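Local coordinates for mandelate racemase/muconate lactonizing enzyme family protein (Roseovarius sp. TM1035, PDB 3T9P) that is of unknown specificity but probably acts, like other enolase superfamily members, on the carbon next to the carboxylate of an acid substrate, at residues G285-T290 against M319-A324; D83-I88 against T105-A110. All blocks are in the same frame, centred on the assembly; numbering follows the deposited sequence.

Interaction 1: residues G285-T290 against M319-A324. With SO4 (sulfate ion), chain C.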
loop_
_atom_site.group_PDB
_atom_site.type_symbol
_atom_site.label_atom_id
_atom_site.label_comp_id
_atom_site.label_asym_id
_atom_site.label_seq_id
_atom_site.Cartn_x
_atom_site.Cartn_y
_atom_site.Cartn_z
ATOM N N GLY A 285 2.881 4.227 9.971
ATOM C CA GLY A 285 4.349 4.144 9.927
ATOM C C GLY A 285 5.038 4.800 11.115
ATOM O O GLY A 285 6.256 4.972 11.091
ATOM N N GLY A 286 4.270 5.317 12.097
ATOM C CA GLY A 286 4.858 5.660 13.417
ATOM C C GLY A 286 4.618 7.147 13.712
ATOM O O GLY A 286 3.781 7.786 13.073
ATOM N N MET A 287 5.322 7.686 14.707
ATOM C CA MET A 287 4.982 9.048 15.215
ATOM C C MET A 287 5.371 10.169 14.226
ATOM O O MET A 287 4.616 11.123 14.027
ATOM C CB MET A 287 5.688 9.266 16.571
ATOM C CG MET A 287 5.304 8.133 17.580
ATOM S SD MET A 287 3.555 8.283 18.215
ATOM C CE MET A 287 3.642 9.690 19.276
ATOM N N HIS A 288 6.551 10.081 13.643
ATOM C CA HIS A 288 6.969 11.154 12.717
ATOM C C HIS A 288 5.934 11.259 11.622
ATOM O O HIS A 288 5.542 12.341 11.266
ATOM C CB HIS A 288 8.351 10.816 12.077
ATOM C CG HIS A 288 9.529 11.251 12.904
ATOM N ND1 HIS A 288 9.720 12.564 13.292
ATOM C CD2 HIS A 288 10.613 10.568 13.341
ATOM C CE1 HIS A 288 10.837 12.648 14.015
ATOM N NE2 HIS A 288 11.415 11.451 14.036
ATOM N N ARG A 289 5.516 10.131 11.037
ATOM C CA ARG A 289 4.587 10.194 9.928
ATOM C C ARG A 289 3.215 10.649 10.383
ATOM O O ARG A 289 2.597 11.438 9.670
ATOM C CB ARG A 289 4.533 8.866 9.184
ATOM C CG ARG A 289 5.869 8.576 8.426
ATOM C CD ARG A 289 5.746 7.213 7.599
ATOM N NE ARG A 289 4.581 7.151 6.665
ATOM C CZ ARG A 289 4.516 7.798 5.519
ATOM N NH1 ARG A 289 5.601 8.546 5.123
ATOM N NH2 ARG A 289 3.435 7.690 4.729
ATOM N N THR A 290 2.782 10.230 11.581
ATOM C CA THR A 290 1.464 10.697 12.055
ATOM C C THR A 290 1.476 12.265 12.287
ATOM O O THR A 290 0.531 12.976 11.926
ATOM C CB THR A 290 1.080 9.925 13.351
ATOM O OG1 THR A 290 1.061 8.548 12.971
ATOM C CG2 THR A 290 -0.368 10.313 13.836
ATOM N N MET A 319 -2.039 8.179 23.135
ATOM C CA MET A 319 -2.134 9.016 24.298
ATOM C C MET A 319 -0.982 10.071 24.330
ATOM O O MET A 319 -1.235 11.246 24.631
ATOM C CB MET A 319 -1.980 8.109 25.546
ATOM C CG MET A 319 -3.327 7.369 25.839
ATOM S SD MET A 319 -3.173 5.899 26.919
ATOM C CE MET A 319 -2.456 6.729 28.432
ATOM N N HIS A 320 0.270 9.628 24.092
ATOM C CA HIS A 320 1.406 10.541 24.055
ATOM C C HIS A 320 1.224 11.517 22.938
ATOM O O HIS A 320 1.481 12.749 23.129
ATOM C CB HIS A 320 2.765 9.841 23.872
ATOM C CG HIS A 320 3.221 9.076 25.082
ATOM N ND1 HIS A 320 4.241 9.532 25.910
ATOM C CD2 HIS A 320 2.746 7.933 25.665
ATOM C CE1 HIS A 320 4.442 8.633 26.882
ATOM N NE2 HIS A 320 3.546 7.660 26.760
ATOM N N LEU A 321 0.740 11.066 21.786
ATOM C CA LEU A 321 0.520 12.029 20.704
ATOM C C LEU A 321 -0.542 13.093 21.090
ATOM O O LEU A 321 -0.340 14.312 20.784
ATOM C CB LEU A 321 0.058 11.347 19.397
ATOM C CG LEU A 321 -0.357 12.166 18.185
ATOM C CD1 LEU A 321 0.923 12.352 17.381
ATOM C CD2 LEU A 321 -1.319 11.427 17.254
ATOM N N LEU A 322 -1.674 12.668 21.709
ATOM C CA LEU A 322 -2.736 13.677 22.066
ATOM C C LEU A 322 -2.266 14.645 23.161
ATOM O O LEU A 322 -2.815 15.750 23.267
ATOM C CB LEU A 322 -4.046 13.016 22.535
ATOM C CG LEU A 322 -4.745 12.350 21.368
ATOM C CD1 LEU A 322 -5.857 11.352 21.882
ATOM C CD2 LEU A 322 -5.342 13.378 20.396
ATOM N N ARG A 323 -1.320 14.224 23.996
ATOM C CA ARG A 323 -0.692 15.124 24.973
ATOM C C ARG A 323 0.254 16.161 24.338
ATOM O O ARG A 323 0.789 17.006 25.067
ATOM C CB ARG A 323 0.097 14.321 26.030
ATOM C CG ARG A 323 -0.793 13.507 27.040
ATOM C CD ARG A 323 -1.741 14.374 27.889
ATOM N NE ARG A 323 -1.000 15.475 28.587
ATOM C CZ ARG A 323 -1.552 16.422 29.375
ATOM N NH1 ARG A 323 -2.839 16.422 29.668
ATOM N NH2 ARG A 323 -0.805 17.391 29.885
ATOM N N ALA A 324 0.511 16.113 23.043
ATOM C CA ALA A 324 1.535 16.946 22.494
ATOM C C ALA A 324 1.037 17.795 21.332
ATOM O O ALA A 324 1.474 18.953 21.180
ATOM C CB ALA A 324 2.763 16.036 22.047
HETATM S S SO4 C . -3.288 18.967 32.158
HETATM O O1 SO4 C . -1.884 18.665 31.895
HETATM O O2 SO4 C . -4.184 18.285 31.206
HETATM O O3 SO4 C . -3.552 18.496 33.537
HETATM O O4 SO4 C . -3.551 20.408 32.005
#

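Interaction 2: residues D83-I88 against T105-A110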
loop_
_atom_site.group_PDB
_atom_site.type_symbol
_atom_site.label_atom_id
_atom_site.label_comp_id
_atom_site.label_asym_id
_atom_site.label_seq_id
_atom_site.Cartn_x
_atom_site.Cartn_y
_atom_site.Cartn_z
ATOM N N ASP A 83 14.547 11.652 8.526
ATOM C CA ASP A 83 15.037 11.492 7.160
ATOM C C ASP A 83 15.289 10.011 6.748
ATOM O O ASP A 83 15.075 9.598 5.559
ATOM C CB ASP A 83 16.313 12.368 6.897
ATOM C CG ASP A 83 16.766 12.243 5.403
ATOM O OD1 ASP A 83 15.924 12.631 4.498
ATOM O OD2 ASP A 83 17.829 11.686 5.129
ATOM N N THR A 84 15.739 9.190 7.733
ATOM C CA THR A 84 15.950 7.771 7.507
ATOM C C THR A 84 14.643 7.049 7.062
ATOM O O THR A 84 14.668 6.157 6.209
ATOM C CB THR A 84 16.404 7.071 8.797
ATOM O OG1 THR A 84 17.603 7.705 9.314
ATOM C CG2 THR A 84 16.665 5.623 8.508
ATOM N N LEU A 85 13.511 7.436 7.647
ATOM C CA LEU A 85 12.223 6.786 7.303
ATOM C C LEU A 85 11.847 7.164 5.860
ATOM O O LEU A 85 11.430 6.277 5.084
ATOM C CB LEU A 85 11.130 7.247 8.273
ATOM C CG LEU A 85 11.379 7.057 9.775
ATOM C CD1 LEU A 85 10.067 7.521 10.457
ATOM C CD2 LEU A 85 11.571 5.632 10.201
ATOM N N ASP A 86 12.108 8.412 5.467
ATOM C CA ASP A 86 11.995 8.831 4.018
ATOM C C ASP A 86 12.932 8.036 3.117
ATOM O O ASP A 86 12.482 7.575 2.094
ATOM C CB ASP A 86 12.225 10.322 3.758
ATOM C CG ASP A 86 11.240 11.214 4.522
ATOM O OD1 ASP A 86 10.039 10.917 4.464
ATOM O OD2 ASP A 86 11.640 12.220 5.144
ATOM N N LEU A 87 14.200 7.842 3.512
ATOM C CA LEU A 87 15.150 7.031 2.774
ATOM C C LEU A 87 14.717 5.604 2.652
ATOM O O LEU A 87 14.893 4.977 1.574
ATOM C CB LEU A 87 16.568 7.064 3.353
ATOM C CG LEU A 87 17.198 8.466 3.118
ATOM C CD1 LEU A 87 18.447 8.605 3.981
ATOM C CD2 LEU A 87 17.652 8.675 1.672
ATOM N N ILE A 88 14.163 5.065 3.723
ATOM C CA ILE A 88 13.640 3.685 3.627
ATOM C C ILE A 88 12.613 3.584 2.490
ATOM O O ILE A 88 12.666 2.697 1.633
ATOM C CB ILE A 88 13.018 3.268 4.973
ATOM C CG1 ILE A 88 14.240 2.978 5.918
ATOM C CG2 ILE A 88 12.043 2.015 4.767
ATOM C CD1 ILE A 88 13.801 3.011 7.422
ATOM N N THR A 105 6.544 1.327 11.530
ATOM C CA THR A 105 6.090 1.751 12.847
ATOM C C THR A 105 6.964 1.128 13.953
ATOM O O THR A 105 7.178 1.791 14.952
ATOM C CB THR A 105 4.600 1.368 13.076
ATOM O OG1 THR A 105 3.819 2.056 12.093
ATOM C CG2 THR A 105 4.114 1.631 14.470
ATOM N N GLY A 106 7.377 -0.123 13.786
ATOM C CA GLY A 106 8.133 -0.845 14.825
ATOM C C GLY A 106 9.500 -0.150 15.009
ATOM O O GLY A 106 9.975 0.058 16.154
ATOM N N LEU A 107 10.111 0.242 13.898
ATOM C CA LEU A 107 11.356 1.063 13.964
ATOM C C LEU A 107 11.137 2.450 14.633
ATOM O O LEU A 107 11.844 2.830 15.560
ATOM C CB LEU A 107 12.004 1.276 12.570
ATOM C CG LEU A 107 13.314 2.184 12.512
ATOM C CD1 LEU A 107 14.576 1.481 13.135
ATOM C CD2 LEU A 107 13.674 2.343 11.063
ATOM N N ASP A 108 10.164 3.221 14.153
ATOM C CA ASP A 108 9.925 4.547 14.719
ATOM C C ASP A 108 9.614 4.484 16.218
ATOM O O ASP A 108 10.230 5.251 17.035
ATOM C CB ASP A 108 8.730 5.192 13.939
ATOM C CG ASP A 108 8.234 6.473 14.574
ATOM O OD1 ASP A 108 8.516 7.581 14.027
ATOM O OD2 ASP A 108 7.527 6.360 15.617
ATOM N N THR A 109 8.683 3.624 16.605
ATOM C CA THR A 109 8.262 3.585 18.042
ATOM C C THR A 109 9.370 3.096 18.985
ATOM O O THR A 109 9.466 3.552 20.086
ATOM C CB THR A 109 6.975 2.722 18.270
ATOM O OG1 THR A 109 7.139 1.477 17.595
ATOM C CG2 THR A 109 5.725 3.421 17.655
ATOM N N ALA A 110 10.226 2.177 18.532
ATOM C CA ALA A 110 11.308 1.699 19.385
ATOM C C ALA A 110 12.292 2.855 19.576
ATOM O O ALA A 110 12.863 3.022 20.629
ATOM C CB ALA A 110 12.036 0.508 18.656
#

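Interaction 1: residues G285-T290 against M319-A324
The carbonyl oxygen of G286 is gripped twice by T290, the residue whose methyl meets L321 on the other helix. T290 OG1 bonds to G286 O at 2.8 Å from above the carbonyl plane, while T290 N closes the first helical turn on G286 O at 3.0 Å. The contact lies in the barrel domain of the enolase superfamily, a modified TIM barrel, and brings the start of helix 287-299 against the C-terminal end of helix 313-322. G286 occupies the N-cap position, in a backbone conformation where a side chain would be jammed against the preceding carbonyl.

With its hydroxyl turned back to G286, T290 presents CG2 to L321, and T290 CG2 and L321 CD2 pack methyl to methyl at 3.7 Å. M287 supplies the second apolar touch. Bends at chi2 (-73°) and chi3 (-71°) fold its thioether chain so that M287 CE lies 4.0 Å from L321 CB, the two side chains running past each other in opposite directions. L127, W112 and W369 also pack on M287, so the patch is buried, and no hydrogen bond crosses it.

R323, two residues beyond L321, takes no part in this apolar seam and leads instead to a sulfate, probably from the crystallisation liquor. Its guanidinium also gives hydrogen bonds to S130 O from NE and to P133 O from NH1. A leucine in its place would probably leave both of those carbonyls without this donor and the sulfate without its two-pronged hold. The anion sits at the guanidinium edge, with its sulfur in the plane: R323 NH2 reaches sulfate O1 at 2.6 Å, and R323 NH1 reaches sulfate O2 at 2.8 Å in a nearly straight bond (169°).

Interaction 2: residues D83-I88 against T105-A110
L107 reaches across to L85 and I88 and makes two of the three side-chain contacts between helices 82-91 and 98-119. The segments 83-88 and 105-110 run nearly antiparallel, at 170°, in the N-terminal capping domain of the enolase superfamily, and their axes approach to 11.4 Å, so long side chains must bridge the interval. L107 CD2 does so, meeting I88 CD1 at 3.7 Å and L85 CD2 at 4.0 Å. With L107 CG anti to the backbone N (chi1 178°), the side chain extends toward the other helix and crosses those of L85 and I88 obliquely.

The other branch of L85 makes a carbon-to-oxygen touch instead. L85 CD1 lies 3.9 Å from D108 OD1, the two side chains crossing at about a right angle; no hydrogen bond joins the segments, and this buried carboxylate bonds to the backbone N-H groups of M287 and H288. The loose side is the outer face of 83-88: D83 is exposed, D86 and L87 are partly so, and all three meet R176 of the second subunit, with which D83 forms a salt bridge.

M104, a turn earlier on helix 98-119, packs on both L85 and I88. I69 of helix 58-73 also packs on I88 and L107, and L107 rests on I25 and L28 of strand 25-32, setting the helix pair against the domain's antiparallel sheet.

How the interactions relate
From the N terminus, interaction 2 comes first, closing the turn between helices 82-91 and 98-119 within the capping domain. The chain then enters the barrel and lays down its strands from 132-139 to 276-277 before interaction 1 closes a second loop, from 285-290 to 319-324. The two loops follow in series, neither enclosing nor crossing the other. Their centres are nevertheless only 13 Å apart and the contacts touch through D108, which probably accepts two hydrogen bonds: D108 OD2 from M287 N at 2.7 Å and D108 OD1 from H288 N at 3.2 Å. One capping-domain carboxylate thus receives the first N-H groups of barrel helix 287-299, tying the two domains together.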